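Local structure of outer membrane protein SusF (Bacteroides thetaiotaomicron, 4FE9) at residues A33-S38 / S48-K53; A37-D42 / I138-A143; R106-R111 / P142-A147. The protein binds starch at the cell surface through its carbohydrate-binding modules, ahead of the transport of starch into the periplasm for degradation. All blocks are in the same frame, centred on the assembly; numbering follows the deposited sequence.

Contact 1. Residues A33-S38 / S48-K53; sequences AGKDAS and SVEIAK
Asp36 reaches across to strand 48-53 with its carboxylate: OD2 accepts the backbone N-H of Glu50 through its anti lone pair, with Glu50 N 2.8 Å from OD2. The return bond runs from the backbone N of Asp36 to the carbonyl O of Glu50, 3.2 Å and nearly along the C=O axis, so that Glu50 is gripped at both its N-H and its C=O by the same aspartate. The carboxylate gets there because CG lies beside the backbone N of Asp36 and anti to its carbonyl carbon (chi1 -60°), which swings OD2 across CA of Val49. At the other end Gly34 N bonds to Ile51 O at 2.9 Å; the N-H points straight at the oxygen but arrives from above the carbonyl plane. Gly34 comes close against the strand, its CA 3.5 Å from Glu50 O, and a CB would collide with that oxygen. The aliphatic part of Lys35 crosses the end of Glu50 at a slant, CD 3.2 Å from OE1, while Lys35 NZ forms a long salt bridge to Asp36 OD2. A water accepts from Lys35 N and donates to Glu50 OE1, holding the glutamate's end near the loop. The segments run antiparallel, Ala33 facing Ala52 as a non-hydrogen-bonded pair, and the inverse gamma turn centred on Asp36 bends the chain away from strand 48-53. Behind the strand, Val49 and Ile51 pack on Leu95 of helix 92-102 and on Val90 of strand 87-91, while Ala52 rests against Ile117 and Val136.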
loop_
_atom_site.group_PDB
_atom_site.type_symbol
_atom_site.label_atom_id
_atom_site.label_comp_id
_atom_site.label_asym_id
_atom_site.label_seq_id
_atom_site.Cartn_x
_atom_site.Cartn_y
_atom_site.Cartn_z
ATOM N N ALA A 33 -31.437 -9.545 -19.090
ATOM C CA ALA A 33 -30.114 -9.469 -19.752
ATOM C C ALA A 33 -30.262 -9.627 -21.262
ATOM O O ALA A 33 -31.178 -10.297 -21.728
ATOM C CB ALA A 33 -29.129 -10.543 -19.164
ATOM N N GLY A 34 -29.522 -8.811 -22.014
ATOM C CA GLY A 34 -29.599 -8.838 -23.474
ATOM C C GLY A 34 -29.022 -10.129 -24.045
ATOM O O GLY A 34 -28.420 -10.939 -23.311
ATOM N N LYS A 35 -29.104 -10.283 -25.351
ATOM C CA LYS A 35 -28.578 -11.499 -25.998
ATOM C C LYS A 35 -27.035 -11.618 -25.963
ATOM O O LYS A 35 -26.520 -12.694 -25.986
ATOM C CB LYS A 35 -29.109 -11.641 -27.415
ATOM C CG LYS A 35 -28.421 -10.753 -28.456
ATOM C CD LYS A 35 -29.319 -10.616 -29.720
ATOM C CE LYS A 35 -28.500 -10.616 -31.018
ATOM N NZ LYS A 35 -27.168 -9.950 -30.833
ATOM N N ASP A 36 -26.333 -10.515 -25.714
ATOM C CA ASP A 36 -24.892 -10.595 -25.564
ATOM C C ASP A 36 -24.502 -10.661 -24.093
ATOM O O ASP A 36 -23.916 -9.714 -23.548
ATOM C CB ASP A 36 -24.202 -9.417 -26.288
ATOM C CG ASP A 36 -24.498 -9.400 -27.802
ATOM O OD1 ASP A 36 -24.202 -10.403 -28.472
ATOM O OD2 ASP A 36 -25.104 -8.415 -28.308
ATOM N N ALA A 37 -24.820 -11.784 -23.445
ATOM C CA ALA A 37 -24.747 -11.875 -21.979
ATOM C C ALA A 37 -23.397 -12.417 -21.481
ATOM O O ALA A 37 -23.006 -12.177 -20.344
ATOM C CB ALA A 37 -25.921 -12.718 -21.424
ATOM N N SER A 38 -22.632 -13.028 -22.395
ATOM C CA SER A 38 -21.407 -13.716 -22.024
ATOM C C SER A 38 -20.341 -13.447 -23.048
ATOM O O SER A 38 -20.116 -14.270 -23.933
ATOM C CB SER A 38 -21.644 -15.236 -21.947
ATOM O OG SER A 38 -22.613 -15.551 -20.982
ATOM N N SER A 48 -20.893 -3.223 -31.608
ATOM C CA SER A 48 -21.834 -2.902 -30.543
ATOM C C SER A 48 -22.544 -4.170 -30.048
ATOM O O SER A 48 -22.675 -5.145 -30.793
ATOM C CB SER A 48 -22.848 -1.917 -31.065
ATOM O OG SER A 48 -23.705 -2.578 -31.971
ATOM N N VAL A 49 -22.922 -4.186 -28.770
ATOM C CA VAL A 49 -23.587 -5.350 -28.180
ATOM C C VAL A 49 -24.857 -4.925 -27.463
ATOM O O VAL A 49 -24.930 -3.824 -26.932
ATOM C CB VAL A 49 -22.663 -6.062 -27.163
ATOM C CG1 VAL A 49 -21.529 -6.821 -27.914
ATOM C CG2 VAL A 49 -22.060 -5.051 -26.206
ATOM N N GLU A 50 -25.827 -5.833 -27.403
ATOM C CA GLU A 50 -27.049 -5.621 -26.659
ATOM C C GLU A 50 -26.893 -6.201 -25.312
ATOM O O GLU A 50 -26.855 -7.444 -25.160
ATOM C CB GLU A 50 -28.197 -6.346 -27.351
ATOM C CG GLU A 50 -28.060 -6.401 -28.850
ATOM C CD GLU A 50 -29.385 -6.767 -29.566
ATOM O OE1 GLU A 50 -30.138 -7.633 -29.060
ATOM O OE2 GLU A 50 -29.635 -6.238 -30.663
ATOM N N ILE A 51 -26.981 -5.360 -24.289
ATOM C CA ILE A 51 -26.665 -5.838 -22.956
ATOM C C ILE A 51 -27.880 -6.013 -22.036
ATOM O O ILE A 51 -27.794 -6.691 -21.002
ATOM C CB ILE A 51 -25.559 -5.007 -22.291
ATOM C CG1 ILE A 51 -26.013 -3.567 -22.100
ATOM C CG2 ILE A 51 -24.296 -5.048 -23.137
ATOM C CD1 ILE A 51 -25.037 -2.741 -21.241
ATOM N N ALA A 52 -29.008 -5.420 -22.416
ATOM C CA ALA A 52 -30.193 -5.488 -21.607
ATOM C C ALA A 52 -31.429 -5.132 -22.435
ATOM O O ALA A 52 -31.315 -4.605 -23.554
ATOM C CB ALA A 52 -30.070 -4.577 -20.368
ATOM N N LYS A 53 -32.600 -5.478 -21.918
ATOM C CA LYS A 53 -33.857 -5.224 -22.626
ATOM C C LYS A 53 -34.917 -4.886 -21.592
ATOM O O LYS A 53 -34.912 -5.447 -20.513
ATOM C CB LYS A 53 -34.265 -6.465 -23.425
ATOM C CG LYS A 53 -35.528 -6.313 -24.265
ATOM C CD LYS A 53 -35.832 -7.646 -25.021
ATOM C CE LYS A 53 -37.160 -7.576 -25.810
ATOM N NZ LYS A 53 -37.407 -6.210 -26.304
HETATM O O HOH W 1 -30.810 -8.521 -26.743
#

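Contact 2. Residues A37-D42 / I138-A143; sequences ASIVMD and ITLQPA. With EDO (1,2-ethanediol), chain D.
Ile39 and Leu140 fill one face of this parallel pairing, their branches crossing at a slant: CG2 of Ile39 sits 3.9 Å from CD1 of Leu140. Met41 curls in beside them. Its chi1 (-73°) sets CG 3.9 Å from Leu140 CD2, and the bend at chi2 (-56°) brings SD near Leu140 CD1. The foot of the methionine fits into the bend where strand 138-141 gives way to Pro142, its CB 3.6 Å from the backbone N of Ala143. Farther back, Ile138 offers CG2 to the backbone of Ala37, whose carbonyl O lies 3.3 Å from Ile138 CB. Strands 38-40 and 138-141 run the same way, only 8° apart, as a parallel pairing in the mixed sheet of the N-terminal domain, which belongs to the E-set clan of Ig-like folds. Their ladder alternates: Thr139 N to Ala37 O, Ile39 N to Thr139 O, Gln141 N to Ile39 O, and Met41 N to Gln141 O. On the opposite face Val40 and Gln141 lie side by side, with Val40 CG2 3.9 Å from Gln141 OE1; the amide NE2 is held chiefly by Ser108. There too, a water donates to Ile39 O and bridges to Thr139 OG1. An ethanediol, probably from the crystallisation liquor, lies by Val40 CG1 and takes a weak bond from Gln141 NE2. Past the strand ends, a second water links Asp42 N to Pro142 O, and Asp42 OD1 rests 3.4 Å from Ala143 CB. Leu95 touches Ile39, and Leu92 and Asp96 touch Met41, placing helix 92-102 over the face of Ile39 and Leu140.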
loop_
_atom_site.group_PDB
_atom_site.type_symbol
_atom_site.label_atom_id
_atom_site.label_comp_id
_atom_site.label_asym_id
_atom_site.label_seq_id
_atom_site.Cartn_x
_atom_site.Cartn_y
_atom_site.Cartn_z
ATOM N N ALA A 37 -24.820 -11.784 -23.445
ATOM C CA ALA A 37 -24.747 -11.875 -21.979
ATOM C C ALA A 37 -23.397 -12.417 -21.481
ATOM O O ALA A 37 -23.006 -12.177 -20.344
ATOM C CB ALA A 37 -25.921 -12.718 -21.424
ATOM N N SER A 38 -22.632 -13.028 -22.395
ATOM C CA SER A 38 -21.407 -13.716 -22.024
ATOM C C SER A 38 -20.341 -13.447 -23.048
ATOM O O SER A 38 -20.116 -14.270 -23.933
ATOM C CB SER A 38 -21.644 -15.236 -21.947
ATOM O OG SER A 38 -22.613 -15.551 -20.982
ATOM N N ILE A 39 -19.687 -12.292 -22.944
ATOM C CA ILE A 39 -18.853 -11.791 -24.020
ATOM C C ILE A 39 -17.370 -12.235 -23.827
ATOM O O ILE A 39 -16.848 -12.194 -22.726
ATOM C CB ILE A 39 -18.902 -10.270 -24.040
ATOM C CG1 ILE A 39 -20.283 -9.802 -24.419
ATOM C CG2 ILE A 39 -17.831 -9.688 -25.005
ATOM C CD1 ILE A 39 -20.561 -8.373 -23.959
ATOM N N VAL A 40 -16.773 -12.786 -24.879
ATOM C CA VAL A 40 -15.344 -13.157 -24.864
ATOM C C VAL A 40 -14.614 -12.296 -25.869
ATOM O O VAL A 40 -14.838 -12.412 -27.057
ATOM C CB VAL A 40 -15.154 -14.684 -25.256
ATOM C CG1 VAL A 40 -13.668 -15.017 -25.434
ATOM C CG2 VAL A 40 -15.762 -15.586 -24.191
ATOM N N MET A 41 -13.822 -11.362 -25.396
ATOM C CA MET A 41 -13.325 -10.304 -26.283
ATOM C C MET A 41 -12.461 -10.927 -27.395
ATOM O O MET A 41 -12.462 -10.454 -28.537
ATOM C CB MET A 41 -12.511 -9.272 -25.501
ATOM C CG MET A 41 -13.339 -8.351 -24.627
ATOM S SD MET A 41 -14.596 -7.514 -25.587
ATOM C CE MET A 41 -13.563 -6.505 -26.667
ATOM N N ASP A 42 -11.710 -11.972 -27.055
ATOM C CA ASP A 42 -10.874 -12.654 -28.067
ATOM C C ASP A 42 -11.716 -12.989 -29.275
ATOM O O ASP A 42 -11.287 -12.811 -30.401
ATOM C CB ASP A 42 -10.285 -13.935 -27.493
ATOM C CG ASP A 42 -9.040 -13.694 -26.687
ATOM O OD1 ASP A 42 -8.353 -12.665 -26.907
ATOM O OD2 ASP A 42 -8.738 -14.527 -25.816
ATOM N N ILE A 138 -24.422 -9.380 -16.748
ATOM C CA ILE A 138 -23.730 -10.049 -17.817
ATOM C C ILE A 138 -22.261 -10.236 -17.390
ATOM O O ILE A 138 -21.853 -9.807 -16.282
ATOM C CB ILE A 138 -23.782 -9.226 -19.134
ATOM C CG1 ILE A 138 -23.015 -7.923 -18.960
ATOM C CG2 ILE A 138 -25.271 -8.918 -19.553
ATOM C CD1 ILE A 138 -22.680 -7.280 -20.257
ATOM N N THR A 139 -21.510 -10.960 -18.204
ATOM C CA THR A 139 -20.076 -11.077 -17.992
ATOM C C THR A 139 -19.302 -10.824 -19.262
ATOM O O THR A 139 -19.870 -10.852 -20.365
ATOM C CB THR A 139 -19.716 -12.444 -17.504
ATOM O OG1 THR A 139 -19.904 -13.393 -18.572
ATOM C CG2 THR A 139 -20.575 -12.814 -16.274
ATOM N N LEU A 140 -18.048 -10.402 -19.087
ATOM C CA LEU A 140 -17.185 -10.084 -20.197
ATOM C C LEU A 140 -15.765 -10.527 -19.822
ATOM O O LEU A 140 -15.318 -10.326 -18.682
ATOM C CB LEU A 140 -17.201 -8.566 -20.494
ATOM C CG LEU A 140 -16.300 -8.037 -21.624
ATOM C CD1 LEU A 140 -16.944 -6.878 -22.417
ATOM C CD2 LEU A 140 -14.931 -7.605 -21.090
ATOM N N GLN A 141 -15.084 -11.140 -20.763
ATOM C CA GLN A 141 -13.710 -11.559 -20.539
ATOM C C GLN A 141 -12.797 -10.776 -21.444
ATOM O O GLN A 141 -12.835 -10.939 -22.673
ATOM C CB GLN A 141 -13.561 -13.055 -20.841
ATOM C CG GLN A 141 -12.106 -13.579 -20.646
ATOM C CD GLN A 141 -11.923 -14.973 -21.217
ATOM O OE1 GLN A 141 -12.885 -15.658 -21.492
ATOM N NE2 GLN A 141 -10.701 -15.353 -21.456
ATOM N N PRO A 142 -11.927 -9.960 -20.852
ATOM C CA PRO A 142 -11.007 -9.184 -21.668
ATOM C C PRO A 142 -10.096 -10.100 -22.459
ATOM O O PRO A 142 -10.037 -11.289 -22.174
ATOM C CB PRO A 142 -10.199 -8.396 -20.635
ATOM C CG PRO A 142 -11.102 -8.269 -19.465
ATOM C CD PRO A 142 -11.883 -9.568 -19.432
ATOM N N ALA A 143 -9.484 -9.564 -23.505
ATOM C CA ALA A 143 -8.699 -10.360 -24.445
ATOM C C ALA A 143 -7.444 -10.887 -23.744
ATOM O O ALA A 143 -7.094 -10.446 -22.632
ATOM C CB ALA A 143 -8.312 -9.550 -25.624
HETATM C C1 EDO D . -10.607 -18.075 -23.943
HETATM O O1 EDO D . -9.423 -17.866 -23.149
HETATM C C2 EDO D . -10.636 -17.052 -25.069
HETATM O O2 EDO D . -9.311 -16.896 -25.636
HETATM O O HOH W 2 -17.707 -13.610 -20.479
HETATM O O HOH W 3 -11.272 -12.980 -24.391
#

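Contact 3. Residues R106-R111 / P142-A147; sequences RASVVR and PATTPA
Ser108 and Pro142 mark the closest backbone approach, their CA atoms 4.8 Å apart, where two loops without regular secondary structure meet. An inverse gamma turn centred on Ser108, with a weak bond from Val109 N to Ala107 O, bends segment 106-111 around the proline ring. Backbone carbonyls thus line the ring: Ala107 O is 3.5 Å from Pro142 CG, and Val109 O is 3.3 Å from Pro142 CD. The hydroxyl of Ser108 supplies the direct hydrogen bond, donating from OG to Pro142 O at 2.8 Å with a 28° tilt from the carbonyl plane. With chi1 at -174°, OG stands opposite its own backbone N, which directs it to the proline carbonyl; it also pairs with Gln141 NE2. An alanine here is likely to leave both Pro142 O and the amide of Gln141 without this partner, loosening the grip of the turn on segment 142-147. Beside this bond, a water donates to both Arg106 O and Ala143 O. Thr145 sets its methyl CG2 3.2 Å from Arg106 O. Within the loop, one face of the Arg111 guanidinium is overlain by CB of Val109, centred above it. Outward, Arg106 turns to the first carbohydrate-binding module, bonding through NH1 to Val225 O and forming a cation-pi pair with Trp227, against which Pro146 also packs. Toward the mixed sheet and helix 92-102, Pro142 touches Asp96 and Gln100 of that helix, and Arg111 pairs its backbone with Leu140 as strand 111-122 begins beside strand 128-141.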
loop_
_atom_site.group_PDB
_atom_site.type_symbol
_atom_site.label_atom_id
_atom_site.label_comp_id
_atom_site.label_asym_id
_atom_site.label_seq_id
_atom_site.Cartn_x
_atom_site.Cartn_y
_atom_site.Cartn_z
ATOM N N ARG A 106 -6.438 -5.710 -16.669
ATOM C CA ARG A 106 -6.608 -6.235 -17.985
ATOM C C ARG A 106 -6.597 -7.751 -18.025
ATOM O O ARG A 106 -6.651 -8.334 -19.097
ATOM C CB ARG A 106 -5.578 -5.670 -18.921
ATOM C CG ARG A 106 -5.388 -4.139 -18.745
ATOM C CD ARG A 106 -4.621 -3.568 -19.950
ATOM N NE ARG A 106 -5.450 -3.597 -21.136
ATOM C CZ ARG A 106 -5.053 -3.255 -22.356
ATOM N NH1 ARG A 106 -3.844 -2.734 -22.555
ATOM N NH2 ARG A 106 -5.888 -3.410 -23.391
ATOM N N ALA A 107 -6.591 -8.387 -16.860
ATOM C CA ALA A 107 -6.421 -9.844 -16.809
ATOM C C ALA A 107 -7.538 -10.518 -17.658
ATOM O O ALA A 107 -8.697 -10.059 -17.648
ATOM C CB ALA A 107 -6.500 -10.309 -15.392
ATOM N N SER A 108 -7.206 -11.610 -18.365
ATOM C CA SER A 108 -8.192 -12.257 -19.212
ATOM C C SER A 108 -9.062 -13.240 -18.419
ATOM O O SER A 108 -9.069 -14.447 -18.693
ATOM C CB SER A 108 -7.530 -12.954 -20.372
ATOM O OG SER A 108 -8.501 -13.472 -21.262
ATOM N N VAL A 109 -9.834 -12.692 -17.497
ATOM C CA VAL A 109 -10.665 -13.457 -16.557
ATOM C C VAL A 109 -12.148 -13.057 -16.802
ATOM O O VAL A 109 -12.445 -11.872 -17.082
ATOM C CB VAL A 109 -10.270 -13.063 -15.078
ATOM C CG1 VAL A 109 -11.255 -13.645 -14.075
ATOM C CG2 VAL A 109 -8.822 -13.539 -14.767
ATOM N N VAL A 110 -13.076 -13.993 -16.610
ATOM C CA VAL A 110 -14.525 -13.652 -16.730
ATOM C C VAL A 110 -14.979 -12.664 -15.630
ATOM O O VAL A 110 -14.864 -12.949 -14.437
ATOM C CB VAL A 110 -15.419 -14.912 -16.708
ATOM C CG1 VAL A 110 -16.877 -14.521 -16.829
ATOM C CG2 VAL A 110 -15.019 -15.863 -17.837
ATOM N N ARG A 111 -15.386 -11.468 -16.041
ATOM C CA ARG A 111 -15.757 -10.410 -15.085
ATOM C C ARG A 111 -17.266 -10.221 -15.091
ATOM O O ARG A 111 -17.871 -10.041 -16.139
ATOM C CB ARG A 111 -15.092 -9.064 -15.469
ATOM C CG ARG A 111 -13.569 -9.111 -15.486
ATOM C CD ARG A 111 -13.022 -9.343 -14.085
ATOM N NE ARG A 111 -11.586 -9.061 -14.066
ATOM C CZ ARG A 111 -10.774 -9.387 -13.069
ATOM N NH1 ARG A 111 -11.244 -10.069 -12.008
ATOM N NH2 ARG A 111 -9.485 -9.025 -13.124
ATOM N N PRO A 142 -11.927 -9.960 -20.852
ATOM C CA PRO A 142 -11.007 -9.184 -21.668
ATOM C C PRO A 142 -10.096 -10.100 -22.459
ATOM O O PRO A 142 -10.037 -11.289 -22.174
ATOM C CB PRO A 142 -10.199 -8.396 -20.635
ATOM C CG PRO A 142 -11.102 -8.269 -19.465
ATOM C CD PRO A 142 -11.883 -9.568 -19.432
ATOM N N ALA A 143 -9.484 -9.564 -23.505
ATOM C CA ALA A 143 -8.699 -10.360 -24.445
ATOM C C ALA A 143 -7.444 -10.887 -23.744
ATOM O O ALA A 143 -7.094 -10.446 -22.632
ATOM C CB ALA A 143 -8.312 -9.550 -25.624
ATOM N N THR A 144 -6.941 -11.976 -24.282
ATOM C CA THR A 144 -5.745 -12.627 -23.775
ATOM C C THR A 144 -4.593 -11.636 -23.661
ATOM O O THR A 144 -4.392 -10.811 -24.531
ATOM C CB THR A 144 -5.387 -13.784 -24.711
ATOM O OG1 THR A 144 -6.438 -14.759 -24.629
ATOM C CG2 THR A 144 -4.045 -14.441 -24.314
ATOM N N THR A 145 -3.952 -11.609 -22.515
ATOM C CA THR A 145 -2.801 -10.715 -22.337
ATOM C C THR A 145 -1.524 -11.365 -22.848
ATOM O O THR A 145 -1.503 -12.577 -23.093
ATOM C CB THR A 145 -2.649 -10.280 -20.916
ATOM O OG1 THR A 145 -2.315 -11.400 -20.104
ATOM C CG2 THR A 145 -3.980 -9.643 -20.385
ATOM N N PRO A 146 -0.470 -10.556 -23.088
ATOM C CA PRO A 146 0.791 -11.197 -23.479
ATOM C C PRO A 146 1.217 -12.285 -22.522
ATOM O O PRO A 146 0.917 -12.229 -21.325
ATOM C CB PRO A 146 1.808 -10.019 -23.501
ATOM C CG PRO A 146 0.904 -8.736 -23.671
ATOM C CD PRO A 146 -0.337 -9.089 -22.898
ATOM N N ALA A 147 1.923 -13.276 -23.045
ATOM C CA ALA A 147 2.595 -14.270 -22.194
ATOM C C ALA A 147 3.628 -13.599 -21.273
ATOM O O ALA A 147 4.190 -12.573 -21.612
ATOM C CB ALA A 147 3.279 -15.332 -23.068
HETATM O O HOH W 4 -6.671 -7.870 -21.914
#

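How the contacts relate
From the N terminus, strand 27-33 runs into contact 1, which closes a short loop, holding strand 38-40, back onto strand 48-57. Contact 2 starts from that same stretch, sharing Ala37 and Ser38, so the two overlap, but it closes a far longer loop to the end of strand 128-141, enclosing helix 92-102. Contact 1 closes before contact 3 opens. Contact 3 starts inside the loop of contact 2 and ends on its closing stretch, sharing Pro142 and Ala143 and running a few residues past it. Contacts 1 and 2 meet where Val49 packs on Ile39; contacts 2 and 3 join through Asp42 and Thr144. Together they run from the mixed sheet toward the first carbohydrate-binding module.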